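Local coordinates for protein DNA polymerase (Bacillus phage phi29, PDB 2PY5) that replicates the viral genome by protein-primed, highly processive strand-displacement DNA synthesis and, in its natural form, proofreads with a 3'-5' exonuclease, at residues 330-335 and 433-438; 225-230 and 324-329; 260-265 and 281-286. The protein carries 2 engineered substitutions. All coordinates share one frame; numbering follows the deposited sequence. Where two conformers were deposited one is given.

Interaction 1: residues 330-335 and 433-438; sequences NVDLEL and ITAWAR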
loop_
_atom_site.group_PDB
_atom_site.type_symbol
_atom_site.label_atom_id
_atom_site.label_comp_id
_atom_site.label_asym_id
_atom_site.label_seq_id
_atom_site.Cartn_x
_atom_site.Cartn_y
_atom_site.Cartn_z
ATOM N N ASN F 330 -13.799 7.727 -19.540
ATOM C CA ASN F 330 -15.215 7.885 -19.853
ATOM C C ASN F 330 -16.129 7.497 -18.671
ATOM O O ASN F 330 -17.224 8.038 -18.525
ATOM C CB ASN F 330 -15.629 7.121 -21.136
ATOM C CG ASN F 330 -15.327 5.631 -21.076
ATOM O OD1 ASN F 330 -14.191 5.219 -21.309
ATOM N ND2 ASN F 330 -16.357 4.818 -20.797
ATOM N N VAL F 331 -15.658 6.564 -17.846
ATOM C CA VAL F 331 -16.394 6.127 -16.676
ATOM C C VAL F 331 -16.520 7.330 -15.705
ATOM O O VAL F 331 -17.608 7.642 -15.222
ATOM C CB VAL F 331 -15.673 4.975 -15.982
ATOM C CG1 VAL F 331 -16.382 4.619 -14.692
ATOM C CG2 VAL F 331 -15.622 3.726 -16.908
ATOM N N ASP F 332 -15.401 7.967 -15.417
ATOM C CA ASP F 332 -15.410 9.138 -14.519
ATOM C C ASP F 332 -16.160 10.325 -15.111
ATOM O O ASP F 332 -16.867 11.056 -14.387
ATOM C CB ASP F 332 -13.978 9.557 -14.167
ATOM C CG ASP F 332 -13.250 8.523 -13.343
ATOM O OD1 ASP F 332 -13.683 8.249 -12.217
ATOM O OD2 ASP F 332 -12.206 8.006 -13.801
ATOM N N LEU F 333 -16.029 10.510 -16.418
ATOM C CA LEU F 333 -16.682 11.620 -17.114
ATOM C C LEU F 333 -18.207 11.450 -17.074
ATOM O O LEU F 333 -18.956 12.409 -16.813
ATOM C CB LEU F 333 -16.187 11.683 -18.565
ATOM C CG LEU F 333 -16.878 12.738 -19.421
ATOM C CD1 LEU F 333 -16.615 14.150 -18.890
ATOM C CD2 LEU F 333 -16.440 12.615 -20.872
ATOM N N GLU F 334 -18.708 10.232 -17.305
ATOM C CA GLU F 334 -20.145 10.043 -17.241
ATOM C C GLU F 334 -20.692 10.222 -15.811
ATOM O O GLU F 334 -21.780 10.763 -15.621
ATOM C CB GLU F 334 -20.547 8.717 -17.846
ATOM C CG GLU F 334 -20.290 8.674 -19.373
ATOM C CD GLU F 334 -21.006 9.779 -20.210
ATOM O OE1 GLU F 334 -22.090 10.301 -19.837
ATOM O OE2 GLU F 334 -20.464 10.119 -21.282
ATOM N N LEU F 335 -19.925 9.786 -14.811
ATOM C CA LEU F 335 -20.319 10.037 -13.420
ATOM C C LEU F 335 -20.430 11.549 -13.179
ATOM O O LEU F 335 -21.380 12.017 -12.546
ATOM C CB LEU F 335 -19.302 9.438 -12.449
ATOM C CG LEU F 335 -19.464 7.937 -12.219
ATOM C CD1 LEU F 335 -18.198 7.396 -11.538
ATOM C CD2 LEU F 335 -20.715 7.639 -11.387
ATOM N N ILE F 433 -9.099 0.396 -14.284
ATOM C CA ILE F 433 -9.393 -0.516 -13.181
ATOM C C ILE F 433 -9.872 0.289 -11.978
ATOM O O ILE F 433 -10.899 -0.054 -11.366
ATOM C CB ILE F 433 -8.215 -1.424 -12.847
ATOM C CG1 ILE F 433 -8.017 -2.484 -13.944
ATOM C CG2 ILE F 433 -8.448 -2.127 -11.475
ATOM C CD1 ILE F 433 -6.682 -3.210 -13.872
ATOM N N THR F 434 -9.169 1.380 -11.648
ATOM C CA THR F 434 -9.583 2.194 -10.494
ATOM C C THR F 434 -10.881 2.975 -10.802
ATOM O O THR F 434 -11.729 3.143 -9.911
ATOM C CB THR F 434 -8.491 3.112 -10.002
ATOM O OG1 THR F 434 -8.175 4.085 -11.010
ATOM C CG2 THR F 434 -7.241 2.329 -9.607
ATOM N N ALA F 435 -11.079 3.382 -12.063
ATOM C CA ALA F 435 -12.301 4.090 -12.458
ATOM C C ALA F 435 -13.534 3.215 -12.284
ATOM O O ALA F 435 -14.526 3.629 -11.706
ATOM C CB ALA F 435 -12.203 4.622 -13.902
ATOM N N TRP F 436 -13.456 1.974 -12.754
ATOM C CA TRP F 436 -14.549 1.064 -12.560
ATOM C C TRP F 436 -14.792 0.764 -11.073
ATOM O O TRP F 436 -15.944 0.567 -10.671
ATOM C CB TRP F 436 -14.284 -0.239 -13.333
ATOM C CG TRP F 436 -14.614 -0.172 -14.803
ATOM C CD1 TRP F 436 -13.762 -0.392 -15.859
ATOM C CD2 TRP F 436 -15.907 0.046 -15.376
ATOM N NE1 TRP F 436 -14.446 -0.284 -17.049
ATOM C CE2 TRP F 436 -15.765 -0.034 -16.784
ATOM C CE3 TRP F 436 -17.170 0.296 -14.842
ATOM C CZ2 TRP F 436 -16.826 0.159 -17.641
ATOM C CZ3 TRP F 436 -18.224 0.471 -15.703
ATOM C CH2 TRP F 436 -18.044 0.404 -17.091
ATOM N N ALA F 437 -13.719 0.680 -10.277
ATOM C CA ALA F 437 -13.848 0.443 -8.846
ATOM C C ALA F 437 -14.615 1.621 -8.202
ATOM O O ALA F 437 -15.572 1.418 -7.435
ATOM C CB ALA F 437 -12.516 0.298 -8.234
ATOM N N ARG F 438 -14.234 2.839 -8.556
ATOM C CA ARG F 438 -14.950 4.012 -8.047
ATOM C C ARG F 438 -16.410 3.984 -8.469
ATOM O O ARG F 438 -17.311 4.258 -7.671
ATOM C CB ARG F 438 -14.306 5.324 -8.521
ATOM C CG ARG F 438 -13.008 5.618 -7.896
ATOM C CD ARG F 438 -12.530 7.042 -8.223
ATOM N NE ARG F 438 -12.195 7.199 -9.629
ATOM C CZ ARG F 438 -11.078 6.762 -10.205
ATOM N NH1 ARG F 438 -10.142 6.141 -9.499
ATOM N NH2 ARG F 438 -10.867 6.970 -11.487
#
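Arg-438 grips the carboxylate of Asp-332 side-on, with NE donating to OD1 at 3.2 Å. The second leg, from NH2 of Arg-438 to OD2 of Asp-332, is shorter at 2.9 Å, and NH2 adds a weak bond to OD1. Both oxygens are met on their syn sides, and the two planes lie 16° apart, so this is an almost coplanar bidentate salt bridge made at the guanidinium edge. A bend in the arginine chain (chi3 -68°) lays one guanidinium face over Thr-434 O and Ala-435 CA of its own helix. The methyl of Ala-435 lies against helix 330-339, its CB 3.4 Å from Asp-332 OD2 and also in contact with Val-331 CB. Beside it, Val-331 CG2 sits over the six-membered ring of Trp-436, 3.8 Å from its centroid and 13° off the normal, a clear CH-pi contact.

An outer shell fixes these groups. OG of Ser-329, the N-cap residue of helix 330-339, bonds OD2 of Asp-332; Arg-438 NH1 is held by Gly-228 O, and Trp-436 NE1 by Leu-262 O. The axes of the two helical segments come within 9.1 Å and run in roughly the same direction. This is close helix-helix packing in the polymerization region of a B-family polymerase, and is consistent with holding Arg-438 in place, a residue probably involved in binding template-primer structures.

Interaction 2: residues 225-230 and 324-329; sequences AYRGGF and ADLWLS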
loop_
_atom_site.group_PDB
_atom_site.type_symbol
_atom_site.label_atom_id
_atom_site.label_comp_id
_atom_site.label_asym_id
_atom_site.label_seq_id
_atom_site.Cartn_x
_atom_site.Cartn_y
_atom_site.Cartn_z
ATOM N N ALA F 225 -5.222 11.007 -15.767
ATOM C CA ALA F 225 -6.502 10.413 -15.480
ATOM C C ALA F 225 -6.444 9.319 -14.411
ATOM O O ALA F 225 -7.484 8.698 -14.118
ATOM C CB ALA F 225 -7.115 9.835 -16.804
ATOM N N TYR F 226 -5.254 9.043 -13.850
ATOM C CA TYR F 226 -5.091 7.967 -12.869
ATOM C C TYR F 226 -5.393 8.491 -11.478
ATOM O O TYR F 226 -4.761 9.451 -11.013
ATOM C CB TYR F 226 -3.677 7.397 -12.920
ATOM C CG TYR F 226 -3.432 6.137 -12.081
ATOM C CD1 TYR F 226 -4.257 5.056 -12.171
ATOM C CD2 TYR F 226 -2.319 6.026 -11.260
ATOM C CE1 TYR F 226 -4.045 3.911 -11.429
ATOM C CE2 TYR F 226 -2.085 4.881 -10.519
ATOM C CZ TYR F 226 -2.957 3.804 -10.634
ATOM O OH TYR F 226 -2.746 2.638 -9.914
ATOM N N ARG F 227 -6.392 7.896 -10.852
ATOM C CA ARG F 227 -6.825 8.278 -9.507
ATOM C C ARG F 227 -7.029 7.003 -8.707
ATOM O O ARG F 227 -7.073 5.896 -9.255
ATOM C CB ARG F 227 -8.138 9.070 -9.576
ATOM C CG ARG F 227 -8.042 10.317 -10.408
ATOM C CD ARG F 227 -9.377 10.979 -10.562
ATOM N NE ARG F 227 -9.210 12.355 -11.009
ATOM C CZ ARG F 227 -9.044 12.742 -12.273
ATOM N NH1 ARG F 227 -9.027 11.861 -13.265
ATOM N NH2 ARG F 227 -8.890 14.032 -12.540
ATOM N N GLY F 228 -7.131 7.153 -7.393
ATOM C CA GLY F 228 -7.283 6.015 -6.502
ATOM C C GLY F 228 -8.712 5.832 -6.030
ATOM O O GLY F 228 -9.675 6.154 -6.734
ATOM N N GLY F 229 -8.856 5.344 -4.817
ATOM C CA GLY F 229 -10.156 5.011 -4.285
ATOM C C GLY F 229 -11.022 6.207 -3.933
ATOM O O GLY F 229 -10.518 7.294 -3.646
ATOM N N PHE F 230 -12.326 5.975 -3.916
ATOM C CA PHE F 230 -13.316 6.980 -3.523
ATOM C C PHE F 230 -13.543 6.895 -2.005
ATOM O O PHE F 230 -14.080 5.902 -1.487
ATOM C CB PHE F 230 -14.632 6.750 -4.261
ATOM C CG PHE F 230 -15.686 7.766 -3.933
ATOM C CD1 PHE F 230 -15.588 9.051 -4.413
ATOM C CD2 PHE F 230 -16.763 7.424 -3.127
ATOM C CE1 PHE F 230 -16.546 10.005 -4.073
ATOM C CE2 PHE F 230 -17.721 8.351 -2.803
ATOM C CZ PHE F 230 -17.611 9.644 -3.298
ATOM N N ALA F 324 -11.683 24.058 -13.706
ATOM C CA ALA F 324 -11.199 22.690 -13.498
ATOM C C ALA F 324 -10.603 22.203 -14.805
ATOM O O ALA F 324 -11.270 22.241 -15.846
ATOM C CB ALA F 324 -12.319 21.788 -13.069
ATOM N N ASP F 325 -9.352 21.751 -14.757
ATOM C CA ASP F 325 -8.688 21.195 -15.922
ATOM C C ASP F 325 -8.474 19.711 -15.639
ATOM O O ASP F 325 -7.647 19.355 -14.795
ATOM C CB ASP F 325 -7.374 21.907 -16.200
ATOM C CG ASP F 325 -6.773 21.505 -17.526
ATOM O OD1 ASP F 325 -6.454 20.339 -17.696
ATOM O OD2 ASP F 325 -6.590 22.371 -18.396
ATOM N N LEU F 326 -9.242 18.869 -16.315
ATOM C CA LEU F 326 -9.316 17.460 -15.962
ATOM C C LEU F 326 -9.061 16.554 -17.146
ATOM O O LEU F 326 -9.499 16.831 -18.245
ATOM C CB LEU F 326 -10.712 17.150 -15.427
ATOM C CG LEU F 326 -11.204 17.987 -14.240
ATOM C CD1 LEU F 326 -12.718 17.868 -14.114
ATOM C CD2 LEU F 326 -10.507 17.559 -12.974
ATOM N N TRP F 327 -8.372 15.441 -16.889
ATOM C CA TRP F 327 -8.313 14.318 -17.815
ATOM C C TRP F 327 -9.091 13.182 -17.160
ATOM O O TRP F 327 -8.696 12.721 -16.082
ATOM C CB TRP F 327 -6.873 13.896 -18.037
ATOM C CG TRP F 327 -6.068 14.885 -18.782
ATOM C CD1 TRP F 327 -5.587 16.067 -18.307
ATOM C CD2 TRP F 327 -5.640 14.791 -20.144
ATOM N NE1 TRP F 327 -4.872 16.722 -19.294
ATOM C CE2 TRP F 327 -4.884 15.948 -20.424
ATOM C CE3 TRP F 327 -5.792 13.824 -21.151
ATOM C CZ2 TRP F 327 -4.304 16.180 -21.672
ATOM C CZ3 TRP F 327 -5.228 14.069 -22.398
ATOM C CH2 TRP F 327 -4.492 15.230 -22.644
ATOM N N LEU F 328 -10.172 12.741 -17.803
ATOM C CA LEU F 328 -11.111 11.777 -17.216
ATOM C C LEU F 328 -11.333 10.589 -18.118
ATOM O O LEU F 328 -11.601 10.749 -19.307
ATOM C CB LEU F 328 -12.478 12.437 -16.963
ATOM C CG LEU F 328 -12.482 13.662 -16.032
ATOM C CD1 LEU F 328 -13.852 14.277 -16.001
ATOM C CD2 LEU F 328 -12.059 13.252 -14.648
ATOM N N SER F 329 -11.266 9.396 -17.536
ATOM C CA SER F 329 -11.790 8.214 -18.221
ATOM C C SER F 329 -13.265 8.438 -18.553
ATOM O O SER F 329 -13.965 9.214 -17.890
ATOM C CB SER F 329 -11.641 6.982 -17.326
ATOM O OG SER F 329 -12.588 6.985 -16.249
HETATM O O HOH W 1 -10.152 9.357 -14.810
HETATM O O HOH W 2 -6.918 15.104 -14.394
#
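Ala-225 lies against the backbone of Trp-327, their CA atoms 4.9 Å apart, where an irregular run of chain passes the edge of strand 324-329. Ala-225 CA makes a C-H...O contact of 3.2 Å with Trp-327 O, and water 1 ties the two backbones together, donating to Ala-225 O at 2.8 Å and accepting from Ser-329 N at 2.9 Å.

Trp-327 O also takes the one direct side-chain hydrogen bond across the contact. Arg-227, extended from CG to NE, brings NH1 to this oxygen at 3.0 Å with an almost straight N-H...O angle of 178°; the oxygen lies in the guanidinium plane, though the donor is tilted from that of the carbonyl. Water 2 accepts from Trp-327 N at 2.9 Å and, weakly, from Arg-227 NH2. Leu-328 CD2 covers one guanidinium face, 3.6 Å from NH1 of Arg-227. Tyr-226, which opens the YxGG motif, packs on a DNA sugar.

Strand 324-329 thus offers the C=O of Trp-327 to the loop directly and its N-H through water 2, while Leu-326 and Leu-328 pair through their backbones with Ile-288 and Gln-286 of strand 283-294. Both leucines also pack on Met-336 of helix 330-339, and Arg-227 O accepts from Thr-434 OG1 of helix 427-447.

Interaction 3: residues 260-265 and 281-286; sequences SRLLPY and YPLHIQ. With EDO (1,2-ethanediol), chain I.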
loop_
_atom_site.group_PDB
_atom_site.type_symbol
_atom_site.label_atom_id
_atom_site.label_comp_id
_atom_site.label_asym_id
_atom_site.label_seq_id
_atom_site.Cartn_x
_atom_site.Cartn_y
_atom_site.Cartn_z
ATOM N N SER F 260 -14.431 -8.698 -14.856
ATOM C CA SER F 260 -15.674 -8.548 -15.627
ATOM C C SER F 260 -15.875 -7.248 -16.392
ATOM O O SER F 260 -16.738 -7.207 -17.280
ATOM C CB SER F 260 -16.889 -8.790 -14.732
ATOM O OG SER F 260 -17.079 -7.744 -13.820
ATOM N N ARG F 261 -15.081 -6.216 -16.124
ATOM C CA ARG F 261 -15.307 -4.943 -16.789
ATOM C C ARG F 261 -14.623 -4.814 -18.140
ATOM O O ARG F 261 -13.643 -5.484 -18.417
ATOM C CB ARG F 261 -14.872 -3.753 -15.922
ATOM C CG ARG F 261 -15.578 -3.687 -14.589
ATOM C CD ARG F 261 -17.024 -3.281 -14.690
ATOM N NE ARG F 261 -17.529 -2.864 -13.385
ATOM C CZ ARG F 261 -18.765 -2.474 -13.130
ATOM N NH1 ARG F 261 -19.687 -2.446 -14.091
ATOM N NH2 ARG F 261 -19.092 -2.097 -11.898
ATOM N N LEU F 262 -15.184 -3.956 -18.980
ATOM C CA LEU F 262 -14.554 -3.587 -20.246
ATOM C C LEU F 262 -13.304 -2.769 -19.965
ATOM O O LEU F 262 -13.386 -1.697 -19.365
ATOM C CB LEU F 262 -15.523 -2.778 -21.101
ATOM C CG LEU F 262 -15.111 -2.483 -22.533
ATOM C CD1 LEU F 262 -14.995 -3.781 -23.374
ATOM C CD2 LEU F 262 -16.123 -1.515 -23.146
ATOM N N LEU F 263 -12.158 -3.253 -20.423
ATOM C CA LEU F 263 -10.867 -2.643 -20.100
ATOM C C LEU F 263 -10.025 -2.400 -21.349
ATOM O O LEU F 263 -10.148 -3.130 -22.346
ATOM C CB LEU F 263 -10.105 -3.486 -19.084
ATOM C CG LEU F 263 -10.750 -3.669 -17.706
ATOM C CD1 LEU F 263 -10.058 -4.744 -16.876
ATOM C CD2 LEU F 263 -10.745 -2.307 -16.991
ATOM N N PRO F 264 -9.169 -1.377 -21.316
ATOM C CA PRO F 264 -8.448 -0.956 -22.514
ATOM C C PRO F 264 -7.232 -1.806 -22.840
ATOM O O PRO F 264 -6.559 -2.335 -21.941
ATOM C CB PRO F 264 -7.991 0.461 -22.127
ATOM C CG PRO F 264 -7.720 0.332 -20.692
ATOM C CD PRO F 264 -8.844 -0.497 -20.170
ATOM N N TYR F 265 -6.907 -1.881 -24.133
ATOM C CA TYR F 265 -5.647 -2.463 -24.573
ATOM C C TYR F 265 -5.210 -1.818 -25.895
ATOM O O TYR F 265 -5.978 -1.057 -26.541
ATOM C CB TYR F 265 -5.765 -3.994 -24.714
ATOM C CG TYR F 265 -6.541 -4.442 -25.924
ATOM C CD1 TYR F 265 -5.887 -4.752 -27.116
ATOM C CD2 TYR F 265 -7.922 -4.543 -25.892
ATOM C CE1 TYR F 265 -6.593 -5.147 -28.238
ATOM C CE2 TYR F 265 -8.647 -4.950 -27.040
ATOM C CZ TYR F 265 -7.965 -5.218 -28.196
ATOM O OH TYR F 265 -8.672 -5.637 -29.333
ATOM N N TYR F 281 -13.037 1.446 -30.733
ATOM C CA TYR F 281 -12.252 2.116 -29.682
ATOM C C TYR F 281 -13.233 2.719 -28.683
ATOM O O TYR F 281 -13.381 3.943 -28.612
ATOM C CB TYR F 281 -11.356 3.215 -30.265
ATOM C CG TYR F 281 -10.205 2.705 -31.104
ATOM C CD1 TYR F 281 -10.414 2.250 -32.381
ATOM C CD2 TYR F 281 -8.906 2.710 -30.620
ATOM C CE1 TYR F 281 -9.381 1.764 -33.148
ATOM C CE2 TYR F 281 -7.851 2.248 -31.394
ATOM C CZ TYR F 281 -8.100 1.770 -32.660
ATOM O OH TYR F 281 -7.066 1.295 -33.478
ATOM N N PRO F 282 -13.956 1.854 -27.942
ATOM C CA PRO F 282 -15.131 2.248 -27.149
ATOM C C PRO F 282 -14.846 2.889 -25.772
ATOM O O PRO F 282 -15.813 3.365 -25.110
ATOM C CB PRO F 282 -15.871 0.928 -26.981
ATOM C CG PRO F 282 -14.773 -0.071 -26.876
ATOM C CD PRO F 282 -13.745 0.398 -27.881
ATOM N N LEU F 283 -13.581 2.904 -25.354
ATOM C CA LEU F 283 -13.155 3.563 -24.119
ATOM C C LEU F 283 -12.323 4.779 -24.470
ATOM O O LEU F 283 -11.621 4.804 -25.473
ATOM C CB LEU F 283 -12.318 2.641 -23.229
ATOM C CG LEU F 283 -12.987 1.371 -22.706
ATOM C CD1 LEU F 283 -12.027 0.588 -21.835
ATOM C CD2 LEU F 283 -14.303 1.665 -21.955
ATOM N N HIS F 284 -12.361 5.803 -23.623
ATOM C CA HIS F 284 -11.547 6.969 -23.894
ATOM C C HIS F 284 -11.198 7.732 -22.633
ATOM O O HIS F 284 -11.819 7.540 -21.600
ATOM C CB HIS F 284 -12.191 7.907 -24.934
ATOM C CG HIS F 284 -13.356 8.723 -24.436
ATOM N ND1 HIS F 284 -14.634 8.227 -24.338
ATOM C CD2 HIS F 284 -13.436 10.035 -24.098
ATOM C CE1 HIS F 284 -15.446 9.183 -23.899
ATOM N NE2 HIS F 284 -14.740 10.290 -23.745
ATOM N N ILE F 285 -10.196 8.584 -22.773
ATOM C CA ILE F 285 -9.817 9.583 -21.758
ATOM C C ILE F 285 -10.011 10.921 -22.451
ATOM O O ILE F 285 -9.506 11.129 -23.546
ATOM C CB ILE F 285 -8.368 9.374 -21.267
ATOM C CG1 ILE F 285 -8.269 8.099 -20.425
ATOM C CG2 ILE F 285 -7.892 10.598 -20.416
ATOM C CD1 ILE F 285 -6.837 7.644 -20.112
ATOM N N GLN F 286 -10.766 11.804 -21.797
ATOM C CA GLN F 286 -11.125 13.127 -22.347
ATOM C C GLN F 286 -10.453 14.195 -21.494
ATOM O O GLN F 286 -10.627 14.199 -20.279
ATOM C CB GLN F 286 -12.639 13.308 -22.316
ATOM C CG GLN F 286 -13.159 14.646 -22.845
ATOM C CD GLN F 286 -13.021 14.776 -24.359
ATOM O OE1 GLN F 286 -13.673 14.036 -25.128
ATOM N NE2 GLN F 286 -12.205 15.735 -24.799
HETATM C C1 EDO I . -18.416 -5.719 -20.101
HETATM O O1 EDO I . -19.081 -4.640 -20.767
HETATM C C2 EDO I . -19.143 -6.052 -18.800
HETATM O O2 EDO I . -19.119 -7.462 -18.521
#
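Leu-283 points its side chain at the 262-264 backbone, joining two parts of an antiparallel sheet in the polymerization region. Strands 263-265 and 283-294 do not bond to each other here; each pairs with the long strand 340-356, Leu-263 with Thr-356 and Leu-283 with Phe-353, so no hydrogen bond joins them and the contact is purely van der Waals, side chain against side chain and backbone.

The two branches of Leu-283 do different work. CD1 presses on the peptide joining Leu-263 to Pro-264, reaching Pro-264 N at 3.5 Å, and touches the preceding carbonyl, with Leu-262 O at 3.6 Å. The pyrrolidine ring crosses the leucine at about a right angle, Pro-264 CD lying 3.8 Å from Leu-283 CD1.

CD2 instead meets Leu-262. The two leucines lie alongside each other, running opposite ways, and touch by single methyls, Leu-262 CD2 to Leu-283 CD2 at 3.9 Å. With CG of Leu-262 anti to its own nitrogen (chi1 -171°), the same CD2 also reaches Pro-282 CG, at 4.2 Å. Both leucines rest on Ala-355 of the shared strand, next to Thr-356, which binds single-stranded DNA, while Pro-264 packs on Phe-432 of helix 427-447. At the end of helix 253-260, a 1,2-ethanediol, probably from the crystallisation liquor, donates from O2 to Ser-260 O at 2.7 Å.

All three contacts lie on one side of the chain's centre, interaction 1 about 9 Å from interaction 2 and about 10 Å from interaction 3, centre to centre; interactions 2 and 3 are about 15 Å apart. Along the chain, interaction 3 is nested inside the loop closed by interaction 2, and both close before interaction 1 opens. Strands 283-294 and 324-329 are neighbours in one antiparallel sheet, and the second runs straight into helix 330-339. Asn-330 OD1, at the start of that helix, bonds His-284 N. Helix 427-447 forms one side of interaction 1 and touches the other two, so the probable template-primer residues Thr-434 and Arg-438, the YxGG loop and the sheet are physically connected.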